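Local coordinates for putative succinylglutamate desuccinylase / aspartoacylase (PDB 3FMC), which probably acts as a zinc-dependent hydrolase of the succinylglutamate desuccinylase/aspartoacylase family, with a substrate that is not established, at residues Val36-Asn41 and Ile167-His172; Ala51-Leu56 and Leu71-Asn76; Tyr283-Lys288 and Lys360-Val365. One frame throughout, in Å; residues are numbered along the deposited sequence.

Interaction 1: Val36-Asn41 and Ile167-His172; sequences VYIQAN and IVLDLH
Val36 starts a parallel ladder with Ile167. Its CG2 meets Ile167 CD1 at 4.0 Å, and the two side chains cross at a slant. At Tyr37 the backbone bonds begin: Tyr37 N donates to Ile167 O at 2.8 Å, and Tyr37 O accepts from Leu169 N. Gln39 N to Leu169 O and Leu171 N to Gln39 O continue them. The Tyr37 ring has Val168 CG1 at its edge, and helix 150-163 packs against it. Ile38 is on the apolar face, alongside Leu169, with the CD1 atoms of both 4.1 Å apart. Ile38 CG2 also reaches Leu171 CD1 at 3.9 Å.

On the face of Tyr37 and Val168, Gln39 and Asp170 supply the polar contact. Gln39 CG lies between the backbone N and the carbonyl carbon (chi1 65°), and the extended chain carries the amide across. NE2 donates to Asp170 OD1 at 3.1 Å, from above the carboxylate plane. Gln39 NE2 also bonds Tyr104 OH, while Gln39 OE1 takes the hydroxyl of Tyr37 in the carbonyl plane. Both ends of the amide are engaged, which fixes its flip. Ala40 CB rests by Leu171 CB. At Asn41 a water joins Leu171 O to Asn41 N, weakly at the latter; the Asn41 side chain bonds Asn50.

His172 NE2 donates to Asp170 OD2 at 2.7 Å. His172 ND1 makes a weak hydrogen bond to Glu46 OE1, and the imidazole meets the His43 ring. These three residues outline a possible, here empty, metal site, consistent with the family's zinc dependence. Asp170, with Gln39 behind it, would then be a second-shell residue that orients His172.

Interaction 2: Ala51-Leu56 and Leu71-Asn76; sequences AVIYQL and LVPLAN
Leu56 N donates to Val52 O at 2.9 Å, the shorter of two backbone bonds that hold this turn of helix. The bond keeps Leu56 on the same flank as Ile53, and both side chains face the segment Leu71-Asn76. The contact between the two segments is itself apolar.

Ile53 does most of the touching, with two branches. Its CG1 stands beside the backbone N and the chain is extended beyond it (chi2 -179°), which sends CD1 over the start of Pro73. There CD1 lies 3.6 Å from Pro73 N and 4.0 Å from Pro73 CB. The same methyl is 3.8 Å from Val72 C. The CG2 branch goes to Leu71 instead and meets Leu71 CB at 3.9 Å. Ile53 and Leu71 run past each other in opposite directions, so they overlap along their flanks. Nearly one turn further on, Leu56 adds a second contact. Its CD2 touches Leu71 CD2 at 4.0 Å, so that Leu71 CD2 lies against both Ile53 CG2 and Leu56 CD2.

All five touching residues are buried. Beyond Val72, from Pro73 on, the chain leaves the strand. Leu74 has a left-handed helical backbone conformation, and its N is held by Asn50 OD1 from the helix. Leu323 of the second subunit packs on Pro73 and Leu74.

The arrangement is that of a beta-alpha-beta crossover. Strands 36-40 and 69-72 run parallel, and helix 48-60 between them lies on the sheet. Such units build the alpha/beta catalytic domain of the zinc carboxypeptidase-like family to which this protein is assigned.

Interaction 3: Tyr283-Lys288 and Lys360-Val365; sequences YGCFLK and KVMTKV
Met362, a selenomethionine here, opens the contact with its CB, 3.7 Å from the SG of Cys285. Its CG is also near that sulfur. The rest of the extended side chain runs on among Tyr198 and Leu200 of strand 198-202. The chi1 of Cys285, 89°, turns SG toward Met362 CB.

Thr363 contributes its carbonyl. Thr363 O lies 3.4 Å from Cys285 CB, the carbon next to the sulfur that meets Met362. The same oxygen is 3.7 Å from Cys285 SG, so it covers both atoms of that short side chain. The Thr363 side chain takes no part in this; its OG1 bonds Asn289 O.

Lys364 has a left-handed helical backbone conformation (phi 53°), which bends the chain here. Its carbonyl then faces the other segment through a water. Lys364 O accepts from this water at 2.8 Å, and the water accepts from Phe286 N at 3.0 Å. Lys364 NZ forms a salt bridge with Glu339.

Val365 closes the contact along the partner strand. Its CA makes a CA-H...O contact with Gly284 O, at 3.3 Å from CA to the oxygen. The two methyls divide between neighbours. CG1 touches Tyr283 CB at 3.7 Å, and CG2 reaches Cys285 CB at 4.2 Å.

The contact thus precedes a short antiparallel pairing of 283-286 with 366-367. On its other side 283-286 pairs in parallel with 198-202. The C-terminal end of the chain therefore returns to strand 283-286, which also belongs with 198-202. This is consistent with the joint between the catalytic and C-terminal beta domains in the aspartoacylase family.

In the fold
Interactions 1 and 2 share one core. Their centres are 8 Å apart, and strand 36-40 lies between strands 69-72 and 167-174. Two probable backbone hydrogen bonds join them, Val72 N to Ile38 O at 2.7 Å and Ala40 N to Val72 O at 3.0 Å. On one face of that strand, Ile38 CD1 meets Leu56 CD2 at 3.4 Å; on the other, Tyr37 CE1 touches Val72 CG2. Interaction 1 carries His172, which lies with His43 and Glu46 at a possible, here empty, metal site. Interaction 3 is separate. Its centre is 23 Å from that of interaction 1 and 28 Å from that of interaction 2. It touches neither.

Interaction 1: Val36-Asn41 and Ile167-His172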
loop_
_atom_site.group_PDB
_atom_site.type_symbol
_atom_site.label_atom_id
_atom_site.label_comp_id
_atom_site.label_asym_id
_atom_site.label_seq_id
_atom_site.Cartn_x
_atom_site.Cartn_y
_atom_site.Cartn_z
ATOM N N VAL C 36 -11.213 36.229 -1.875
ATOM C CA VAL C 36 -11.482 34.833 -2.244
ATOM C C VAL C 36 -10.221 33.994 -2.012
ATOM O O VAL C 36 -9.087 34.406 -2.349
ATOM C CB VAL C 36 -11.865 34.716 -3.721
ATOM C CG1 VAL C 36 -12.314 33.289 -4.084
ATOM C CG2 VAL C 36 -12.989 35.770 -4.075
ATOM N N TYR C 37 -10.453 32.824 -1.458
ATOM C CA TYR C 37 -9.419 31.815 -1.243
ATOM C C TYR C 37 -9.848 30.527 -1.959
ATOM O O TYR C 37 -10.948 30.043 -1.732
ATOM C CB TYR C 37 -9.202 31.559 0.225
ATOM C CG TYR C 37 -8.253 30.410 0.505
ATOM C CD1 TYR C 37 -6.876 30.610 0.614
ATOM C CD2 TYR C 37 -8.741 29.117 0.658
ATOM C CE1 TYR C 37 -6.007 29.503 0.881
ATOM C CE2 TYR C 37 -7.892 28.042 0.928
ATOM C CZ TYR C 37 -6.511 28.255 1.034
ATOM O OH TYR C 37 -5.642 27.213 1.287
ATOM N N ILE C 38 -8.984 30.029 -2.844
ATOM C CA ILE C 38 -9.267 28.829 -3.673
ATOM C C ILE C 38 -8.116 27.845 -3.477
ATOM O O ILE C 38 -6.951 28.242 -3.552
ATOM C CB ILE C 38 -9.381 29.178 -5.171
ATOM C CG1 ILE C 38 -10.349 30.361 -5.355
ATOM C CG2 ILE C 38 -9.780 27.945 -6.006
ATOM C CD1 ILE C 38 -10.577 30.795 -6.833
ATOM N N GLN C 39 -8.452 26.586 -3.212
ATOM C CA GLN C 39 -7.434 25.527 -3.099
ATOM C C GLN C 39 -7.850 24.291 -3.882
ATOM O O GLN C 39 -9.017 24.083 -4.159
ATOM C CB GLN C 39 -7.115 25.158 -1.644
ATOM C CG GLN C 39 -8.260 24.530 -0.869
ATOM C CD GLN C 39 -7.928 24.212 0.541
ATOM O OE1 GLN C 39 -7.085 24.855 1.150
ATOM N NE2 GLN C 39 -8.577 23.187 1.076
ATOM N N ALA C 40 -6.860 23.461 -4.212
ATOM C CA ALA C 40 -7.069 22.239 -4.970
ATOM C C ALA C 40 -6.116 21.160 -4.480
ATOM O O ALA C 40 -4.995 21.471 -4.030
ATOM C CB ALA C 40 -6.768 22.460 -6.470
ATOM N N ASN C 41 -6.548 19.924 -4.682
ATOM C CA ASN C 41 -5.676 18.705 -4.617
ATOM C C ASN C 41 -5.248 18.371 -3.181
ATOM O O ASN C 41 -4.118 17.880 -2.930
ATOM C CB ASN C 41 -4.468 18.918 -5.581
ATOM C CG ASN C 41 -3.819 17.629 -6.138
ATOM O OD1 ASN C 41 -2.769 17.725 -6.804
ATOM N ND2 ASN C 41 -4.430 16.460 -5.931
ATOM N N ILE C 167 -14.826 34.459 0.780
ATOM C CA ILE C 167 -15.292 33.339 -0.045
ATOM C C ILE C 167 -14.202 32.276 -0.109
ATOM O O ILE C 167 -13.049 32.582 -0.422
ATOM C CB ILE C 167 -15.610 33.820 -1.477
ATOM C CG1 ILE C 167 -16.691 34.922 -1.437
ATOM C CG2 ILE C 167 -16.044 32.644 -2.394
ATOM C CD1 ILE C 167 -16.787 35.682 -2.751
ATOM N N VAL C 168 -14.593 31.037 0.166
ATOM C CA VAL C 168 -13.686 29.895 0.140
ATOM C C VAL C 168 -14.203 28.870 -0.844
ATOM O O VAL C 168 -15.359 28.444 -0.720
ATOM C CB VAL C 168 -13.567 29.257 1.539
ATOM C CG1 VAL C 168 -12.799 27.951 1.490
ATOM C CG2 VAL C 168 -12.929 30.278 2.554
ATOM N N LEU C 169 -13.380 28.514 -1.816
ATOM C CA LEU C 169 -13.737 27.485 -2.807
ATOM C C LEU C 169 -12.715 26.344 -2.721
ATOM O O LEU C 169 -11.540 26.544 -2.986
ATOM C CB LEU C 169 -13.755 28.042 -4.239
ATOM C CG LEU C 169 -14.610 29.279 -4.506
ATOM C CD1 LEU C 169 -14.417 29.705 -5.997
ATOM C CD2 LEU C 169 -16.051 29.023 -4.108
ATOM N N ASP C 170 -13.182 25.164 -2.334
ATOM C CA ASP C 170 -12.319 23.955 -2.185
ATOM C C ASP C 170 -12.592 23.084 -3.408
ATOM O O ASP C 170 -13.703 22.620 -3.608
ATOM C CB ASP C 170 -12.662 23.242 -0.876
ATOM C CG ASP C 170 -11.586 22.223 -0.439
ATOM O OD1 ASP C 170 -10.528 22.171 -1.086
ATOM O OD2 ASP C 170 -11.835 21.466 0.540
ATOM N N LEU C 171 -11.578 22.906 -4.227
ATOM C CA LEU C 171 -11.714 22.147 -5.452
ATOM C C LEU C 171 -11.293 20.685 -5.266
ATOM O O LEU C 171 -10.100 20.369 -4.986
ATOM C CB LEU C 171 -10.921 22.769 -6.587
ATOM C CG LEU C 171 -11.125 24.275 -6.817
ATOM C CD1 LEU C 171 -10.293 24.684 -8.015
ATOM C CD2 LEU C 171 -12.591 24.626 -7.015
ATOM N N HIS C 172 -12.277 19.818 -5.502
ATOM C CA HIS C 172 -12.139 18.376 -5.400
ATOM C C HIS C 172 -12.586 17.691 -6.699
ATOM O O HIS C 172 -12.996 18.329 -7.662
ATOM C CB HIS C 172 -12.987 17.872 -4.218
ATOM C CG HIS C 172 -12.443 18.228 -2.850
ATOM N ND1 HIS C 172 -11.836 17.300 -2.015
ATOM C CD2 HIS C 172 -12.422 19.405 -2.179
ATOM C CE1 HIS C 172 -11.470 17.895 -0.891
ATOM N NE2 HIS C 172 -11.810 19.173 -0.964
HETATM O O HOH W 1 -8.523 19.225 -6.851
#

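Interaction 2: Ala51-Leu56 and Leu71-Asn76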
loop_
_atom_site.group_PDB
_atom_site.type_symbol
_atom_site.label_atom_id
_atom_site.label_comp_id
_atom_site.label_asym_id
_atom_site.label_seq_id
_atom_site.Cartn_x
_atom_site.Cartn_y
_atom_site.Cartn_z
ATOM N N ALA C 51 -5.724 21.956 -12.777
ATOM C CA ALA C 51 -6.024 22.397 -14.152
ATOM C C ALA C 51 -7.062 23.505 -14.085
ATOM O O ALA C 51 -7.011 24.474 -14.893
ATOM C CB ALA C 51 -6.552 21.189 -15.034
ATOM N N VAL C 52 -7.987 23.390 -13.136
ATOM C CA VAL C 52 -9.013 24.452 -12.952
ATOM C C VAL C 52 -8.369 25.767 -12.463
ATOM O O VAL C 52 -8.678 26.877 -12.959
ATOM C CB VAL C 52 -10.210 23.984 -12.082
ATOM C CG1 VAL C 52 -11.173 25.151 -11.825
ATOM C CG2 VAL C 52 -10.954 22.791 -12.736
ATOM N N ILE C 53 -7.462 25.662 -11.490
ATOM C CA ILE C 53 -6.748 26.825 -10.977
ATOM C C ILE C 53 -5.905 27.445 -12.099
ATOM O O ILE C 53 -5.893 28.687 -12.297
ATOM C CB ILE C 53 -5.924 26.482 -9.707
ATOM C CG1 ILE C 53 -6.881 26.282 -8.507
ATOM C CG2 ILE C 53 -4.886 27.546 -9.388
ATOM C CD1 ILE C 53 -6.187 25.949 -7.149
ATOM N N TYR C 54 -5.248 26.597 -12.867
ATOM C CA TYR C 54 -4.445 27.059 -13.987
ATOM C C TYR C 54 -5.314 27.910 -14.949
ATOM O O TYR C 54 -4.976 29.036 -15.283
ATOM C CB TYR C 54 -3.881 25.858 -14.734
ATOM C CG TYR C 54 -3.180 26.224 -16.017
ATOM C CD1 TYR C 54 -1.901 26.800 -15.988
ATOM C CD2 TYR C 54 -3.781 26.008 -17.252
ATOM C CE1 TYR C 54 -1.263 27.154 -17.134
ATOM C CE2 TYR C 54 -3.139 26.365 -18.406
ATOM C CZ TYR C 54 -1.881 26.945 -18.342
ATOM O OH TYR C 54 -1.223 27.269 -19.495
ATOM N N GLN C 55 -6.406 27.333 -15.423
ATOM C CA GLN C 55 -7.265 28.030 -16.381
ATOM C C GLN C 55 -7.854 29.293 -15.774
ATOM O O GLN C 55 -7.958 30.310 -16.477
ATOM C CB GLN C 55 -8.375 27.128 -16.908
ATOM C CG GLN C 55 -7.910 25.918 -17.739
ATOM C CD GLN C 55 -7.414 26.274 -19.095
ATOM O OE1 GLN C 55 -6.888 27.349 -19.290
ATOM N NE2 GLN C 55 -7.503 25.357 -20.016
ATOM N N LEU C 56 -8.225 29.256 -14.502
ATOM C CA LEU C 56 -8.807 30.411 -13.840
ATOM C C LEU C 56 -7.771 31.534 -13.794
ATOM O O LEU C 56 -8.071 32.702 -14.096
ATOM C CB LEU C 56 -9.321 30.060 -12.443
ATOM C CG LEU C 56 -10.070 31.147 -11.652
ATOM C CD1 LEU C 56 -11.328 31.652 -12.458
ATOM C CD2 LEU C 56 -10.453 30.610 -10.260
ATOM N N LEU C 71 -4.859 31.663 -4.602
ATOM C CA LEU C 71 -5.080 30.322 -5.129
ATOM C C LEU C 71 -3.926 29.419 -4.708
ATOM O O LEU C 71 -2.747 29.783 -4.815
ATOM C CB LEU C 71 -5.273 30.291 -6.652
ATOM C CG LEU C 71 -6.236 31.343 -7.260
ATOM C CD1 LEU C 71 -5.464 32.702 -7.625
ATOM C CD2 LEU C 71 -6.945 30.718 -8.434
ATOM N N VAL C 72 -4.317 28.239 -4.233
ATOM C CA VAL C 72 -3.385 27.243 -3.682
ATOM C C VAL C 72 -3.575 25.893 -4.399
ATOM O O VAL C 72 -4.325 25.047 -3.944
ATOM C CB VAL C 72 -3.534 27.107 -2.142
ATOM C CG1 VAL C 72 -2.414 26.171 -1.532
ATOM C CG2 VAL C 72 -3.506 28.478 -1.436
ATOM N N PRO C 73 -2.927 25.724 -5.550
ATOM C CA PRO C 73 -2.929 24.425 -6.240
ATOM C C PRO C 73 -1.938 23.525 -5.467
ATOM O O PRO C 73 -1.158 24.014 -4.629
ATOM C CB PRO C 73 -2.394 24.749 -7.627
ATOM C CG PRO C 73 -1.465 25.933 -7.372
ATOM C CD PRO C 73 -2.094 26.730 -6.249
ATOM N N LEU C 74 -1.993 22.223 -5.710
ATOM C CA LEU C 74 -1.018 21.307 -5.129
ATOM C C LEU C 74 -0.957 21.453 -3.628
ATOM O O LEU C 74 0.130 21.504 -3.010
ATOM C CB LEU C 74 0.356 21.535 -5.804
ATOM C CG LEU C 74 0.439 21.425 -7.323
ATOM C CD1 LEU C 74 1.715 22.054 -7.893
ATOM C CD2 LEU C 74 0.232 19.981 -7.850
ATOM N N ALA C 75 -2.141 21.482 -3.036
ATOM C CA ALA C 75 -2.253 21.847 -1.614
ATOM C C ALA C 75 -1.798 20.769 -0.602
ATOM O O ALA C 75 -1.724 21.054 0.580
ATOM C CB ALA C 75 -3.678 22.350 -1.252
ATOM N N ASN C 76 -1.465 19.578 -1.082
ATOM C CA ASN C 76 -1.030 18.483 -0.203
ATOM C C ASN C 76 0.047 17.644 -0.872
ATOM O O ASN C 76 -0.213 16.531 -1.330
ATOM C CB ASN C 76 -2.243 17.645 0.170
ATOM C CG ASN C 76 -1.899 16.485 1.114
ATOM O OD1 ASN C 76 -0.810 16.448 1.695
ATOM N ND2 ASN C 76 -2.835 15.568 1.287
#

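Interaction 3: Tyr283-Lys288 and Lys360-Val365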
loop_
_atom_site.group_PDB
_atom_site.type_symbol
_atom_site.label_atom_id
_atom_site.label_comp_id
_atom_site.label_asym_id
_atom_site.label_seq_id
_atom_site.Cartn_x
_atom_site.Cartn_y
_atom_site.Cartn_z
ATOM N N TYR C 283 -29.997 21.032 -10.505
ATOM C CA TYR C 283 -30.761 20.266 -9.546
ATOM C C TYR C 283 -30.061 20.185 -8.212
ATOM O O TYR C 283 -28.852 20.383 -8.132
ATOM C CB TYR C 283 -30.980 18.845 -10.060
ATOM C CG TYR C 283 -31.738 18.826 -11.361
ATOM C CD1 TYR C 283 -33.133 18.863 -11.389
ATOM C CD2 TYR C 283 -31.065 18.802 -12.540
ATOM C CE1 TYR C 283 -33.816 18.867 -12.601
ATOM C CE2 TYR C 283 -31.732 18.798 -13.733
ATOM C CZ TYR C 283 -33.094 18.821 -13.752
ATOM O OH TYR C 283 -33.688 18.873 -14.996
ATOM N N GLY C 284 -30.830 19.888 -7.168
ATOM C CA GLY C 284 -30.275 19.744 -5.826
ATOM C C GLY C 284 -30.983 18.697 -5.009
ATOM O O GLY C 284 -31.971 18.099 -5.455
ATOM N N CYS C 285 -30.387 18.387 -3.864
ATOM C CA CYS C 285 -31.023 17.551 -2.863
ATOM C C CYS C 285 -30.375 17.900 -1.538
ATOM O O CYS C 285 -29.251 18.432 -1.515
ATOM C CB CYS C 285 -30.996 16.068 -3.203
ATOM S SG CYS C 285 -29.602 15.122 -2.658
ATOM N N PHE C 286 -31.095 17.701 -0.444
ATOM C CA PHE C 286 -30.538 17.923 0.856
ATOM C C PHE C 286 -29.603 16.738 1.145
ATOM O O PHE C 286 -29.885 15.604 0.752
ATOM C CB PHE C 286 -31.619 18.063 1.915
ATOM C CG PHE C 286 -32.366 19.343 1.782
ATOM C CD1 PHE C 286 -31.847 20.492 2.308
ATOM C CD2 PHE C 286 -33.527 19.417 1.037
ATOM C CE1 PHE C 286 -32.498 21.694 2.159
ATOM C CE2 PHE C 286 -34.179 20.622 0.897
ATOM C CZ PHE C 286 -33.652 21.758 1.465
ATOM N N LEU C 287 -28.535 17.016 1.875
ATOM C CA LEU C 287 -27.465 16.048 2.114
ATOM C C LEU C 287 -27.950 14.722 2.671
ATOM O O LEU C 287 -27.410 13.665 2.299
ATOM C CB LEU C 287 -26.428 16.643 3.038
ATOM C CG LEU C 287 -25.204 15.782 3.356
ATOM C CD1 LEU C 287 -24.352 15.519 2.098
ATOM C CD2 LEU C 287 -24.416 16.461 4.502
ATOM N N LYS C 288 -28.950 14.770 3.540
ATOM C CA LYS C 288 -29.517 13.537 4.143
ATOM C C LYS C 288 -30.083 12.562 3.093
ATOM O O LYS C 288 -30.213 11.355 3.345
ATOM C CB LYS C 288 -30.593 13.871 5.182
ATOM C CG LYS C 288 -31.893 14.367 4.575
ATOM C CD LYS C 288 -32.969 14.695 5.608
ATOM C CE LYS C 288 -34.210 15.245 4.853
ATOM N NZ LYS C 288 -35.284 15.826 5.721
ATOM N N LYS C 360 -22.588 6.494 -5.082
ATOM C CA LYS C 360 -23.306 7.487 -4.280
ATOM C C LYS C 360 -24.398 8.073 -5.217
ATOM O O LYS C 360 -24.135 8.394 -6.391
ATOM C CB LYS C 360 -22.421 8.538 -3.670
ATOM C CG LYS C 360 -21.528 7.983 -2.560
ATOM C CD LYS C 360 -20.802 9.146 -1.918
ATOM C CE LYS C 360 -19.844 8.709 -0.942
ATOM N NZ LYS C 360 -19.383 9.950 -0.265
ATOM N N VAL C 361 -25.611 8.143 -4.678
ATOM C CA VAL C 361 -26.800 8.509 -5.420
ATOM C C VAL C 361 -27.614 9.593 -4.740
ATOM O O VAL C 361 -27.948 9.480 -3.567
ATOM C CB VAL C 361 -27.706 7.236 -5.580
ATOM C CG1 VAL C 361 -28.969 7.553 -6.403
ATOM C CG2 VAL C 361 -26.903 6.112 -6.203
HETATM N N MSE C 362 -27.910 10.697 -5.457
HETATM C CA MSE C 362 -28.812 11.703 -4.899
HETATM C C MSE C 362 -30.233 11.211 -5.121
HETATM O O MSE C 362 -30.571 10.762 -6.228
HETATM C CB MSE C 362 -28.657 13.062 -5.612
HETATM C CG MSE C 362 -27.320 13.637 -5.396
HETATM SE SE MSE C 362 -27.223 15.459 -6.144
HETATM C CE MSE C 362 -25.349 15.824 -5.807
ATOM N N THR C 363 -31.016 11.225 -4.062
ATOM C CA THR C 363 -32.403 10.852 -4.111
ATOM C C THR C 363 -33.230 12.097 -3.701
ATOM O O THR C 363 -32.699 13.095 -3.140
ATOM C CB THR C 363 -32.720 9.678 -3.151
ATOM O OG1 THR C 363 -32.569 10.104 -1.790
ATOM C CG2 THR C 363 -31.807 8.486 -3.464
ATOM N N LYS C 364 -34.536 12.034 -3.978
ATOM C CA LYS C 364 -35.455 13.153 -3.622
ATOM C C LYS C 364 -34.896 14.477 -4.207
ATOM O O LYS C 364 -34.887 15.539 -3.569
ATOM C CB LYS C 364 -35.684 13.207 -2.129
ATOM C CG LYS C 364 -36.328 11.882 -1.608
ATOM C CD LYS C 364 -36.293 11.855 -0.099
ATOM C CE LYS C 364 -37.112 10.705 0.497
ATOM N NZ LYS C 364 -36.973 9.515 -0.350
ATOM N N VAL C 365 -34.505 14.375 -5.459
ATOM C CA VAL C 365 -33.906 15.477 -6.198
ATOM C C VAL C 365 -34.959 16.448 -6.713
ATOM O O VAL C 365 -36.055 16.042 -7.118
ATOM C CB VAL C 365 -33.064 14.918 -7.359
ATOM C CG1 VAL C 365 -32.572 16.041 -8.268
ATOM C CG2 VAL C 365 -31.878 14.060 -6.795
HETATM O O HOH W 2 -33.741 16.482 -1.184
#